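Local coordinates for protein beta-galactosidase BgaB (Bifidobacterium adolescentis, PDB 5VYM) that forms the trimerisation domain of an enzyme that hydrolyses terminal non-reducing beta-D-galactose from galactosides, above all Gal(beta1-4)Gal-containing oligosaccharides, at residues T23-S26 against M27-H31; V90-G93 against Y94-L98; G116-R119 against S120-V124; L145-A148 against D149-A153; C210-V214 against A215-K219. All blocks are in the same frame, centred on the assembly; numbering follows the deposited sequence.

Contact 1: residues T23-S26 against M27-H31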
loop_
_atom_site.group_PDB
_atom_site.type_symbol
_atom_site.label_atom_id
_atom_site.label_comp_id
_atom_site.label_asym_id
_atom_site.label_seq_id
_atom_site.Cartn_x
_atom_site.Cartn_y
_atom_site.Cartn_z
ATOM N N THR B 23 -3.984 -30.096 -1.716
ATOM C CA THR B 23 -5.223 -29.546 -2.254
ATOM C C THR B 23 -4.995 -28.319 -3.128
ATOM O O THR B 23 -5.966 -27.691 -3.563
ATOM C CB THR B 23 -6.185 -29.197 -1.115
ATOM O OG1 THR B 23 -5.563 -28.255 -0.231
ATOM C CG2 THR B 23 -6.562 -30.446 -0.331
ATOM N N LEU B 24 -3.743 -27.963 -3.394
ATOM C CA LEU B 24 -3.428 -26.802 -4.209
ATOM C C LEU B 24 -3.479 -27.157 -5.694
ATOM O O LEU B 24 -3.462 -28.336 -6.060
ATOM C CB LEU B 24 -2.051 -26.266 -3.831
ATOM C CG LEU B 24 -1.969 -25.663 -2.428
ATOM C CD1 LEU B 24 -0.559 -25.196 -2.132
ATOM C CD2 LEU B 24 -2.959 -24.519 -2.284
ATOM N N PRO B 25 -3.552 -26.153 -6.576
ATOM C CA PRO B 25 -3.620 -26.446 -8.019
ATOM C C PRO B 25 -2.406 -27.178 -8.576
ATOM O O PRO B 25 -2.444 -27.586 -9.744
ATOM C CB PRO B 25 -3.760 -25.054 -8.653
ATOM C CG PRO B 25 -4.368 -24.216 -7.586
ATOM C CD PRO B 25 -3.793 -24.725 -6.296
ATOM N N SER B 26 -1.340 -27.358 -7.799
ATOM C CA SER B 26 -0.161 -28.053 -8.297
ATOM C C SER B 26 0.628 -28.611 -7.123
ATOM O O SER B 26 0.814 -27.927 -6.114
ATOM C CB SER B 26 0.725 -27.122 -9.135
ATOM O OG SER B 26 1.942 -27.758 -9.489
ATOM N N MET B 27 1.090 -29.856 -7.265
ATOM C CA MET B 27 1.918 -30.464 -6.233
ATOM C C MET B 27 3.309 -29.848 -6.177
ATOM O O MET B 27 4.026 -30.058 -5.193
ATOM C CB MET B 27 2.027 -31.972 -6.461
ATOM C CG MET B 27 0.694 -32.711 -6.470
ATOM S SD MET B 27 -0.195 -32.636 -4.902
ATOM C CE MET B 27 -1.407 -31.360 -5.243
ATOM N N LYS B 28 3.707 -29.100 -7.209
ATOM C CA LYS B 28 4.992 -28.411 -7.185
ATOM C C LYS B 28 5.018 -27.288 -6.155
ATOM O O LYS B 28 6.102 -26.886 -5.720
ATOM C CB LYS B 28 5.312 -27.868 -8.580
ATOM C CG LYS B 28 6.723 -27.314 -8.745
ATOM C CD LYS B 28 7.777 -28.367 -8.443
ATOM C CE LYS B 28 9.167 -27.880 -8.830
ATOM N NZ LYS B 28 9.550 -26.628 -8.118
ATOM N N LEU B 29 3.854 -26.779 -5.755
ATOM C CA LEU B 29 3.778 -25.770 -4.703
ATOM C C LEU B 29 4.208 -26.392 -3.382
ATOM O O LEU B 29 3.474 -27.195 -2.795
ATOM C CB LEU B 29 2.363 -25.211 -4.612
ATOM C CG LEU B 29 1.880 -24.413 -5.823
ATOM C CD1 LEU B 29 0.412 -24.038 -5.673
ATOM C CD2 LEU B 29 2.741 -23.172 -6.015
ATOM N N ASN B 30 5.400 -26.030 -2.915
ATOM C CA ASN B 30 5.952 -26.564 -1.673
ATOM C C ASN B 30 6.678 -25.428 -0.967
ATOM O O ASN B 30 7.695 -24.936 -1.467
ATOM C CB ASN B 30 6.892 -27.739 -1.947
ATOM C CG ASN B 30 7.263 -28.501 -0.687
ATOM O OD1 ASN B 30 7.623 -27.911 0.331
ATOM N ND2 ASN B 30 7.174 -29.826 -0.752
ATOM N N HIS B 31 6.162 -25.018 0.193
ATOM C CA HIS B 31 6.716 -23.851 0.873
ATOM C C HIS B 31 8.144 -24.105 1.341
ATOM O O HIS B 31 9.060 -23.337 1.019
ATOM C CB HIS B 31 5.829 -23.449 2.052
ATOM C CG HIS B 31 6.410 -22.355 2.891
ATOM N ND1 HIS B 31 7.036 -21.254 2.347
ATOM C CD2 HIS B 31 6.468 -22.196 4.234
ATOM C CE1 HIS B 31 7.452 -20.463 3.319
ATOM N NE2 HIS B 31 7.120 -21.011 4.474
#

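Contact 2: residues V90-G93 against Y94-L98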
loop_
_atom_site.group_PDB
_atom_site.type_symbol
_atom_site.label_atom_id
_atom_site.label_comp_id
_atom_site.label_asym_id
_atom_site.label_seq_id
_atom_site.Cartn_x
_atom_site.Cartn_y
_atom_site.Cartn_z
ATOM N N VAL B 90 11.618 -6.166 -0.052
ATOM C CA VAL B 90 10.753 -7.332 0.082
ATOM C C VAL B 90 10.703 -8.050 -1.258
ATOM O O VAL B 90 10.452 -7.425 -2.294
ATOM C CB VAL B 90 9.338 -6.939 0.542
ATOM C CG1 VAL B 90 8.456 -8.173 0.666
ATOM C CG2 VAL B 90 9.396 -6.180 1.862
ATOM N N VAL B 91 10.948 -9.357 -1.239
ATOM C CA VAL B 91 10.873 -10.197 -2.431
ATOM C C VAL B 91 9.707 -11.156 -2.243
ATOM O O VAL B 91 9.674 -11.923 -1.271
ATOM C CB VAL B 91 12.187 -10.955 -2.676
ATOM C CG1 VAL B 91 12.074 -11.822 -3.923
ATOM C CG2 VAL B 91 13.346 -9.978 -2.806
ATOM N N VAL B 92 8.751 -11.114 -3.166
ATOM C CA VAL B 92 7.499 -11.856 -3.046
ATOM C C VAL B 92 7.427 -12.874 -4.175
ATOM O O VAL B 92 7.512 -12.510 -5.355
ATOM C CB VAL B 92 6.280 -10.921 -3.078
ATOM C CG1 VAL B 92 4.996 -11.718 -2.943
ATOM C CG2 VAL B 92 6.384 -9.881 -1.977
ATOM N N GLY B 93 7.260 -14.149 -3.812
ATOM C CA GLY B 93 7.090 -15.185 -4.806
ATOM C C GLY B 93 5.683 -15.223 -5.376
ATOM O O GLY B 93 4.740 -14.651 -4.829
ATOM N N TYR B 94 5.548 -15.933 -6.500
ATOM C CA TYR B 94 4.285 -15.934 -7.232
ATOM C C TYR B 94 3.157 -16.575 -6.433
ATOM O O TYR B 94 1.987 -16.225 -6.625
ATOM C CB TYR B 94 4.456 -16.644 -8.577
ATOM C CG TYR B 94 4.833 -18.106 -8.471
ATOM C CD1 TYR B 94 6.156 -18.493 -8.300
ATOM C CD2 TYR B 94 3.865 -19.101 -8.553
ATOM C CE1 TYR B 94 6.504 -19.829 -8.206
ATOM C CE2 TYR B 94 4.204 -20.439 -8.460
ATOM C CZ TYR B 94 5.524 -20.797 -8.287
ATOM O OH TYR B 94 5.867 -22.127 -8.195
ATOM N N ALA B 95 3.478 -17.507 -5.533
ATOM C CA ALA B 95 2.472 -18.212 -4.750
ATOM C C ALA B 95 2.360 -17.683 -3.325
ATOM O O ALA B 95 1.866 -18.394 -2.443
ATOM C CB ALA B 95 2.770 -19.711 -4.736
ATOM N N THR B 96 2.798 -16.451 -3.084
ATOM C CA THR B 96 2.783 -15.853 -1.755
ATOM C C THR B 96 1.565 -14.949 -1.602
ATOM O O THR B 96 1.258 -14.155 -2.498
ATOM C CB THR B 96 4.066 -15.054 -1.508
ATOM O OG1 THR B 96 5.169 -15.957 -1.353
ATOM C CG2 THR B 96 3.939 -14.192 -0.256
ATOM N N GLY B 97 0.871 -15.082 -0.476
ATOM C CA GLY B 97 -0.213 -14.175 -0.152
ATOM C C GLY B 97 -1.532 -14.484 -0.822
ATOM O O GLY B 97 -2.269 -13.559 -1.186
ATOM N N LEU B 98 -1.860 -15.763 -0.988
ATOM C CA LEU B 98 -3.107 -16.150 -1.638
ATOM C C LEU B 98 -4.237 -16.401 -0.651
ATOM O O LEU B 98 -5.410 -16.242 -1.009
ATOM C CB LEU B 98 -2.892 -17.408 -2.485
ATOM C CG LEU B 98 -1.720 -17.392 -3.470
ATOM C CD1 LEU B 98 -1.718 -18.657 -4.318
ATOM C CD2 LEU B 98 -1.764 -16.150 -4.346
#

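Contact 3: residues G116-R119 against S120-V124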
loop_
_atom_site.group_PDB
_atom_site.type_symbol
_atom_site.label_atom_id
_atom_site.label_comp_id
_atom_site.label_asym_id
_atom_site.label_seq_id
_atom_site.Cartn_x
_atom_site.Cartn_y
_atom_site.Cartn_z
ATOM N N GLY B 116 -5.315 -5.639 -1.469
ATOM C CA GLY B 116 -4.629 -4.709 -2.343
ATOM C C GLY B 116 -3.312 -4.197 -1.806
ATOM O O GLY B 116 -2.537 -3.612 -2.573
ATOM N N LEU B 117 -3.031 -4.401 -0.517
ATOM C CA LEU B 117 -1.789 -3.902 0.063
ATOM C C LEU B 117 -0.577 -4.533 -0.613
ATOM O O LEU B 117 0.381 -3.837 -0.971
ATOM C CB LEU B 117 -1.776 -4.166 1.569
ATOM C CG LEU B 117 -0.555 -3.671 2.344
ATOM C CD1 LEU B 117 -0.274 -2.221 2.014
ATOM C CD2 LEU B 117 -0.769 -3.843 3.838
ATOM N N LEU B 118 -0.604 -5.853 -0.805
ATOM C CA LEU B 118 0.517 -6.514 -1.464
ATOM C C LEU B 118 0.637 -6.075 -2.919
ATOM O O LEU B 118 1.748 -5.850 -3.414
ATOM C CB LEU B 118 0.363 -8.032 -1.361
ATOM C CG LEU B 118 1.586 -8.865 -1.751
ATOM C CD1 LEU B 118 2.821 -8.398 -0.993
ATOM C CD2 LEU B 118 1.326 -10.343 -1.497
ATOM N N ARG B 119 -0.494 -5.943 -3.618
ATOM C CA ARG B 119 -0.461 -5.423 -4.981
ATOM C C ARG B 119 0.136 -4.022 -5.021
ATOM O O ARG B 119 0.943 -3.708 -5.904
ATOM C CB ARG B 119 -1.868 -5.411 -5.579
ATOM C CG ARG B 119 -2.462 -6.782 -5.812
ATOM C CD ARG B 119 -3.723 -6.700 -6.657
ATOM N NE ARG B 119 -4.790 -5.944 -6.006
ATOM C CZ ARG B 119 -5.722 -6.484 -5.227
ATOM N NH1 ARG B 119 -5.718 -7.790 -4.994
ATOM N NH2 ARG B 119 -6.659 -5.722 -4.681
ATOM N N SER B 120 -0.250 -3.167 -4.069
ATOM C CA SER B 120 0.254 -1.798 -4.051
ATOM C C SER B 120 1.762 -1.766 -3.840
ATOM O O SER B 120 2.471 -0.998 -4.499
ATOM C CB SER B 120 -0.456 -0.990 -2.965
ATOM O OG SER B 120 -1.846 -0.906 -3.223
ATOM N N MET B 121 2.269 -2.592 -2.921
ATOM C CA MET B 121 3.713 -2.681 -2.719
ATOM C C MET B 121 4.418 -3.112 -4.000
ATOM O O MET B 121 5.403 -2.495 -4.421
ATOM C CB MET B 121 4.029 -3.661 -1.586
ATOM C CG MET B 121 3.471 -3.280 -0.224
ATOM S SD MET B 121 3.722 -4.599 0.982
ATOM C CE MET B 121 5.467 -4.913 0.754
ATOM N N LEU B 122 3.911 -4.167 -4.640
ATOM C CA LEU B 122 4.569 -4.749 -5.803
ATOM C C LEU B 122 4.360 -3.944 -7.080
ATOM O O LEU B 122 5.154 -4.083 -8.017
ATOM C CB LEU B 122 4.075 -6.181 -6.016
ATOM C CG LEU B 122 4.411 -7.186 -4.914
ATOM C CD1 LEU B 122 3.666 -8.494 -5.129
ATOM C CD2 LEU B 122 5.909 -7.423 -4.861
ATOM N N GLY B 123 3.323 -3.112 -7.145
ATOM C CA GLY B 123 3.016 -2.416 -8.381
ATOM C C GLY B 123 2.560 -3.329 -9.497
ATOM O O GLY B 123 2.788 -3.027 -10.673
ATOM N N VAL B 124 1.916 -4.442 -9.157
ATOM C CA VAL B 124 1.497 -5.454 -10.119
ATOM C C VAL B 124 0.142 -5.992 -9.683
ATOM O O VAL B 124 -0.085 -6.235 -8.493
ATOM C CB VAL B 124 2.540 -6.588 -10.225
ATOM C CG1 VAL B 124 1.897 -7.876 -10.705
ATOM C CG2 VAL B 124 3.676 -6.180 -11.152
#

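Contact 4: residues L145-A148 against D149-A153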
loop_
_atom_site.group_PDB
_atom_site.type_symbol
_atom_site.label_atom_id
_atom_site.label_comp_id
_atom_site.label_asym_id
_atom_site.label_seq_id
_atom_site.Cartn_x
_atom_site.Cartn_y
_atom_site.Cartn_z
ATOM N N LEU B 145 -15.416 15.414 19.834
ATOM C CA LEU B 145 -14.098 14.825 19.663
ATOM C C LEU B 145 -13.285 15.002 20.938
ATOM O O LEU B 145 -13.504 15.942 21.708
ATOM C CB LEU B 145 -13.349 15.463 18.486
ATOM C CG LEU B 145 -13.674 15.021 17.055
ATOM C CD1 LEU B 145 -15.055 15.484 16.615
ATOM C CD2 LEU B 145 -12.608 15.533 16.100
ATOM N N SER B 146 -12.341 14.089 21.152
ATOM C CA SER B 146 -11.419 14.175 22.274
ATOM C C SER B 146 -10.019 13.838 21.788
ATOM O O SER B 146 -9.836 12.907 20.998
ATOM C CB SER B 146 -11.823 13.235 23.416
ATOM O OG SER B 146 -10.944 13.368 24.519
ATOM N N SER B 147 -9.036 14.600 22.258
ATOM C CA SER B 147 -7.658 14.399 21.830
ATOM C C SER B 147 -7.107 13.114 22.438
ATOM O O SER B 147 -7.153 12.927 23.659
ATOM C CB SER B 147 -6.799 15.597 22.226
ATOM O OG SER B 147 -7.143 16.742 21.466
ATOM N N ALA B 148 -6.590 12.227 21.587
ATOM C CA ALA B 148 -6.016 10.979 22.068
ATOM C C ALA B 148 -4.615 11.163 22.633
ATOM O O ALA B 148 -4.118 10.267 23.325
ATOM C CB ALA B 148 -5.992 9.940 20.946
ATOM N N ASP B 149 -3.971 12.291 22.353
ATOM C CA ASP B 149 -2.675 12.609 22.933
ATOM C C ASP B 149 -2.897 13.402 24.223
ATOM O O ASP B 149 -3.981 13.360 24.811
ATOM C CB ASP B 149 -1.810 13.350 21.906
ATOM C CG ASP B 149 -2.502 14.576 21.322
ATOM O OD1 ASP B 149 -3.620 14.911 21.766
ATOM O OD2 ASP B 149 -1.924 15.204 20.410
ATOM N N ASP B 150 -1.881 14.133 24.678
ATOM C CA ASP B 150 -1.994 14.965 25.868
ATOM C C ASP B 150 -2.057 16.449 25.535
ATOM O O ASP B 150 -2.009 17.284 26.445
ATOM C CB ASP B 150 -0.831 14.686 26.823
ATOM C CG ASP B 150 -0.901 13.300 27.437
ATOM O OD1 ASP B 150 -2.023 12.769 27.582
ATOM O OD2 ASP B 150 0.164 12.744 27.779
ATOM N N SER B 151 -2.162 16.798 24.251
ATOM C CA SER B 151 -2.216 18.204 23.871
ATOM C C SER B 151 -3.553 18.835 24.234
ATOM O O SER B 151 -3.619 20.049 24.460
ATOM C CB SER B 151 -1.951 18.355 22.373
ATOM O OG SER B 151 -2.941 17.686 21.611
ATOM N N ALA B 152 -4.622 18.036 24.288
ATOM C CA ALA B 152 -5.967 18.532 24.584
ATOM C C ALA B 152 -6.384 19.627 23.607
ATOM O O ALA B 152 -7.134 20.541 23.956
ATOM C CB ALA B 152 -6.069 19.028 26.030
ATOM N N ALA B 153 -5.892 19.534 22.369
ATOM C CA ALA B 153 -6.120 20.583 21.382
ATOM C C ALA B 153 -7.534 20.524 20.817
ATOM O O ALA B 153 -8.255 21.528 20.824
ATOM C CB ALA B 153 -5.089 20.473 20.259
#

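Contact 5: residues C210-V214 against A215-K219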
loop_
_atom_site.group_PDB
_atom_site.type_symbol
_atom_site.label_atom_id
_atom_site.label_comp_id
_atom_site.label_asym_id
_atom_site.label_seq_id
_atom_site.Cartn_x
_atom_site.Cartn_y
_atom_site.Cartn_z
ATOM N N CYS B 210 -13.633 13.434 9.852
ATOM C CA CYS B 210 -14.889 14.123 10.096
ATOM C C CYS B 210 -14.802 15.542 9.562
ATOM O O CYS B 210 -13.716 16.085 9.348
ATOM C CB CYS B 210 -15.244 14.145 11.587
ATOM S SG CYS B 210 -13.997 14.926 12.629
ATOM N N ASP B 211 -15.971 16.141 9.352
ATOM C CA ASP B 211 -16.063 17.519 8.899
ATOM C C ASP B 211 -16.072 18.454 10.101
ATOM O O ASP B 211 -16.851 18.262 11.040
ATOM C CB ASP B 211 -17.318 17.729 8.053
ATOM C CG ASP B 211 -17.469 19.161 7.586
ATOM O OD1 ASP B 211 -16.549 19.666 6.907
ATOM O OD2 ASP B 211 -18.506 19.783 7.898
ATOM N N LEU B 212 -15.201 19.457 10.069
ATOM C CA LEU B 212 -15.115 20.461 11.118
ATOM C C LEU B 212 -15.411 21.834 10.534
ATOM O O LEU B 212 -15.095 22.112 9.372
ATOM C CB LEU B 212 -13.726 20.468 11.772
ATOM C CG LEU B 212 -13.202 19.148 12.338
ATOM C CD1 LEU B 212 -11.728 19.271 12.686
ATOM C CD2 LEU B 212 -14.004 18.732 13.557
ATOM N N ASP B 213 -16.023 22.694 11.343
ATOM C CA ASP B 213 -16.203 24.070 10.915
ATOM C C ASP B 213 -14.873 24.817 11.002
ATOM O O ASP B 213 -13.882 24.316 11.539
ATOM C CB ASP B 213 -17.292 24.765 11.739
ATOM C CG ASP B 213 -17.018 24.739 13.235
ATOM O OD1 ASP B 213 -15.938 24.274 13.651
ATOM O OD2 ASP B 213 -17.899 25.187 14.000
ATOM N N VAL B 214 -14.861 26.036 10.455
ATOM C CA VAL B 214 -13.615 26.793 10.345
ATOM C C VAL B 214 -12.998 27.024 11.719
ATOM O O VAL B 214 -11.772 26.973 11.879
ATOM C CB VAL B 214 -13.863 28.118 9.601
ATOM C CG1 VAL B 214 -12.577 28.930 9.516
ATOM C CG2 VAL B 214 -14.424 27.844 8.213
ATOM N N ALA B 215 -13.832 27.270 12.731
ATOM C CA ALA B 215 -13.313 27.513 14.074
ATOM C C ALA B 215 -12.579 26.290 14.612
ATOM O O ALA B 215 -11.438 26.391 15.077
ATOM C CB ALA B 215 -14.452 27.919 15.011
ATOM N N ASP B 216 -13.221 25.120 14.555
ATOM C CA ASP B 216 -12.573 23.902 15.034
ATOM C C ASP B 216 -11.452 23.466 14.098
ATOM O O ASP B 216 -10.433 22.931 14.550
ATOM C CB ASP B 216 -13.602 22.784 15.198
ATOM C CG ASP B 216 -14.608 23.070 16.297
ATOM O OD1 ASP B 216 -14.264 23.810 17.243
ATOM O OD2 ASP B 216 -15.744 22.554 16.218
ATOM N N LEU B 217 -11.620 23.683 12.791
ATOM C CA LEU B 217 -10.568 23.325 11.847
ATOM C C LEU B 217 -9.328 24.185 12.045
ATOM O O LEU B 217 -8.209 23.723 11.793
ATOM C CB LEU B 217 -11.084 23.450 10.414
ATOM C CG LEU B 217 -10.243 22.813 9.308
ATOM C CD1 LEU B 217 -10.028 21.335 9.589
ATOM C CD2 LEU B 217 -10.918 23.012 7.963
ATOM N N THR B 218 -9.504 25.432 12.492
ATOM C CA THR B 218 -8.354 26.272 12.812
ATOM C C THR B 218 -7.586 25.714 14.004
ATOM O O THR B 218 -6.351 25.777 14.038
ATOM C CB THR B 218 -8.809 27.706 13.092
ATOM O OG1 THR B 218 -9.649 28.160 12.023
ATOM C CG2 THR B 218 -7.610 28.633 13.205
ATOM N N LYS B 219 -8.301 25.164 14.990
ATOM C CA LYS B 219 -7.644 24.501 16.113
ATOM C C LYS B 219 -6.750 23.366 15.630
ATOM O O LYS B 219 -5.602 23.231 16.071
ATOM C CB LYS B 219 -8.686 23.968 17.095
ATOM C CG LYS B 219 -9.295 25.004 18.022
ATOM C CD LYS B 219 -10.154 24.319 19.074
ATOM C CE LYS B 219 -10.558 25.270 20.186
ATOM N NZ LYS B 219 -11.209 24.540 21.312
HETATM O O HOH W 1 -17.134 21.647 14.105
#

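Contact 1: residues T23-S26 against M27-H31
Ser-26 to Leu-29 make a type I beta turn, closed by the bond from Leu-29 N to Ser-26 O at 3.3 Å. The Ser-26 side chain joins the same turn: OG stands anti to its own N (chi1 173°) and accepts from Lys-28 N at 3.2 Å, which adds an ST turn to the backbone one. An alanine here would lack OG, so the amide of Lys-28 is likely to lose its acceptor and the first half of the turn to become less fixed. Below the turn the two leucines meet at about a right angle, with Leu-24 CD1 lying 3.8 Å from Leu-29 CB. Leu-24 also packs on Leu-70, and Leu-29 on Ala-95. Met-27 curls back along the chain, its CE coming 3.7 Å from Leu-24 O. Lys-28 runs outward instead: its CB passes OG of Ser-26, and NZ forms a salt bridge with Asp-211 of the second subunit. The chain then reaches Asn-30, whose OD1 accepts from His-33 N. The whole is a helix-to-helix connection at the surface, an ST turn within a beta turn followed by the N-cap of helix 31-44.

Contact 2: residues V90-G93 against Y94-L98
Val-92 and Thr-96 touch where strand 89-93 ends, CG1 of the valine lying 3.7 Å from CB of the threonine and almost as near its CG2. Val-92 has CG1 anti to N (chi1 -180°), which sends this methyl forward to the turn, while CG2 packs on Leu-118 and Leu-122 of helix 117-122. In Thr-96 the methyl takes the place anti to N and OG1 lies beside N (chi1 -71°). The methyl thereby faces Val-92, and the buried hydroxyl bonds to Leu-66 O at the end of strand 63-66 and to Val-69 N in the loop that follows. A type I beta turn from Gly-93 to Thr-96 brings the two together, with Thr-96 N bonded to Gly-93 O at 3.2 Å. It leaves the C-terminal end of strand 89-93, an edge strand of this chain's four-stranded parallel sheet, which a strand of the second subunit extends. Thr-96 CB rests 3.4 Å from Gly-93 O. Tyr-94, at the first corner, carries its ring between N and the carbonyl carbon (chi1 63°); this turns the ring away from the strand, and the side chain packs on Asp-211 of the second subunit.

Contact 3: residues G116-R119 against S120-V124
Leu-118 and Leu-122 lie side by side and point the same way, one helical turn apart, with Leu-118 CG 4.0 Å from Leu-122 CD1. Both press on Pro-111, and Leu-118 also on Ala-113. Met-121 joins this greasy side more loosely, its SD 4.4 Å from Leu-118 CD1; Leu-117 and Met-121 both meet Ala-81 of helix 74-85. Around them the backbone closes in regular helical bonds, Met-121 N to Leu-117 O and Leu-122 N to Leu-118 O. At the start of the helix Gly-116 O is gripped twice, by Ser-120 N at 2.8 Å and by Ser-120 OG at 2.9 Å. The hydroxyl comes from above the carbonyl plane, 42° out of it, while the amide is tilted from that plane by only 20°. With a valine in place of Ser-120 the second bond would be gone, and Gly-116 O would probably keep just one of the two donors described. At the far end Val-124 N reaches back weakly to Arg-119 O and Gly-123 N weakly to Ser-120 O, the bond pattern of a Schellman motif with Gly-123 at positive phi. The Arg-119 guanidinium folds back to the helix start, Gly-116 CA lying 3.2 Å above one face near its rim, and NE forms a salt bridge with Asp-115 of the second subunit. This buried arginine, with Arg-125 close by, probably depends on the neighbour's carboxylate to offset its charge, so the polar edge of the helix faces the second subunit.

Contact 4: residues L145-A148 against D149-A153
Ser-147 and Asp-149 meet without a hydrogen bond between them: OD1 of the aspartate comes to 3.3 Å from Ser-147 CB. Asp-149 CG stands between N and the carbonyl carbon (chi1 54°), which folds the carboxylate back over the bend toward the serine. Ser-147 CB also lies 3.9 Å from Ala-152 CA, roughly at right angles to the carboxylate, so the methylene sits in the corner between the two. These are the van der Waals contacts that cross the bend. Ala-148, at the turn, faces away and packs on Val-175 of strand 174-180.

The polar contacts are mostly weak or shared. Ser-151 N reaches Asp-149 OD1 at 3.4 Å in a weak Asx-turn bond. The hydroxyl of Ser-151 lies 2.9 Å from each of Asp-149 OD1 and OD2, so its proton may be shared between them. Asp-149 OD2 has a firmer partner beyond the loop in the hydroxyl of Tyr-224, on helix 214-225. Ser-147 OG lies beside its own N (chi1 -69°), 3.2 Å from Ala-153 N, and its clear bond is with Leu-154 N. The backbone N of Ser-147 bonds to Asp-155 OD1, so the strand end and the returning chain are joined through both residues.

Ala-152 takes positive phi on the returning side. Ala-148 to Ala-153 form the first part of the surface loop joining antiparallel neighbours 143-147 and 158-163, a beta hairpin whose bend carries a weak Asx turn.

Contact 5: residues C210-V214 against A215-K219
Leu-212 and Leu-217 carry the apolar side of this helix start, Leu-212 CD1 lying 4.1 Å from Leu-217 CD1. Leu-212 CB is also beside Leu-217 N. Packing is closest along the backbone of the first turn. Leu-217 N bonds to Asp-213 O at 2.7 Å, almost in line with the carbonyl bond, and Leu-217 CB comes 3.1 Å from that same oxygen. One residue on, Thr-218 N bonds to Val-214 O at 2.8 Å; the hydroxyl of Thr-218 is modelled too close to this oxygen for its position to be trusted. Leu-217 and Val-214 also face Ala-41 and Asp-37 of the second subunit.

The polar side is looser and wet. Asp-213 is the N-cap of helix 214-225: with CG between N and the carbonyl carbon (chi1 57°), OD1 bends forward to accept from Asp-216 N at 3.0 Å, met from 38° above the carboxylate plane. The return bond of a capping box is missing; a water takes its place, accepting from Asp-213 N and donating to Asp-216 OD2 at 2.7 Å. The two carboxylates, their planes 52° apart, bring Asp-213 OD1 within 3.1 Å of Asp-216 OD2. Such closeness of like charges may raise the pKa of one of the acids, while the positive end of the helix and the water are likely to offset part of the repulsion.

Along the chain the five contacts follow in series, none nested in or crossing another, and each is local: a turn, a short helix or a helix start. Contact 1 closes the connection between helices 13-20 and 31-44; its Leu-29 touches Tyr-94 and Ala-95 of contact 2, the turn after strand 89-93. Contact 2 packs through Val-92 on the helix of contact 3, so strand and helix join in the parallel-sheet half. Contact 4, about 41 Å from contact 2 between centres, bends the hairpin of the antiparallel half; its Leu-145 meets Cys-210 of contact 5, where helix 214-225 begins. Contacts 1, 2, 3 and 5 also touch the second subunit.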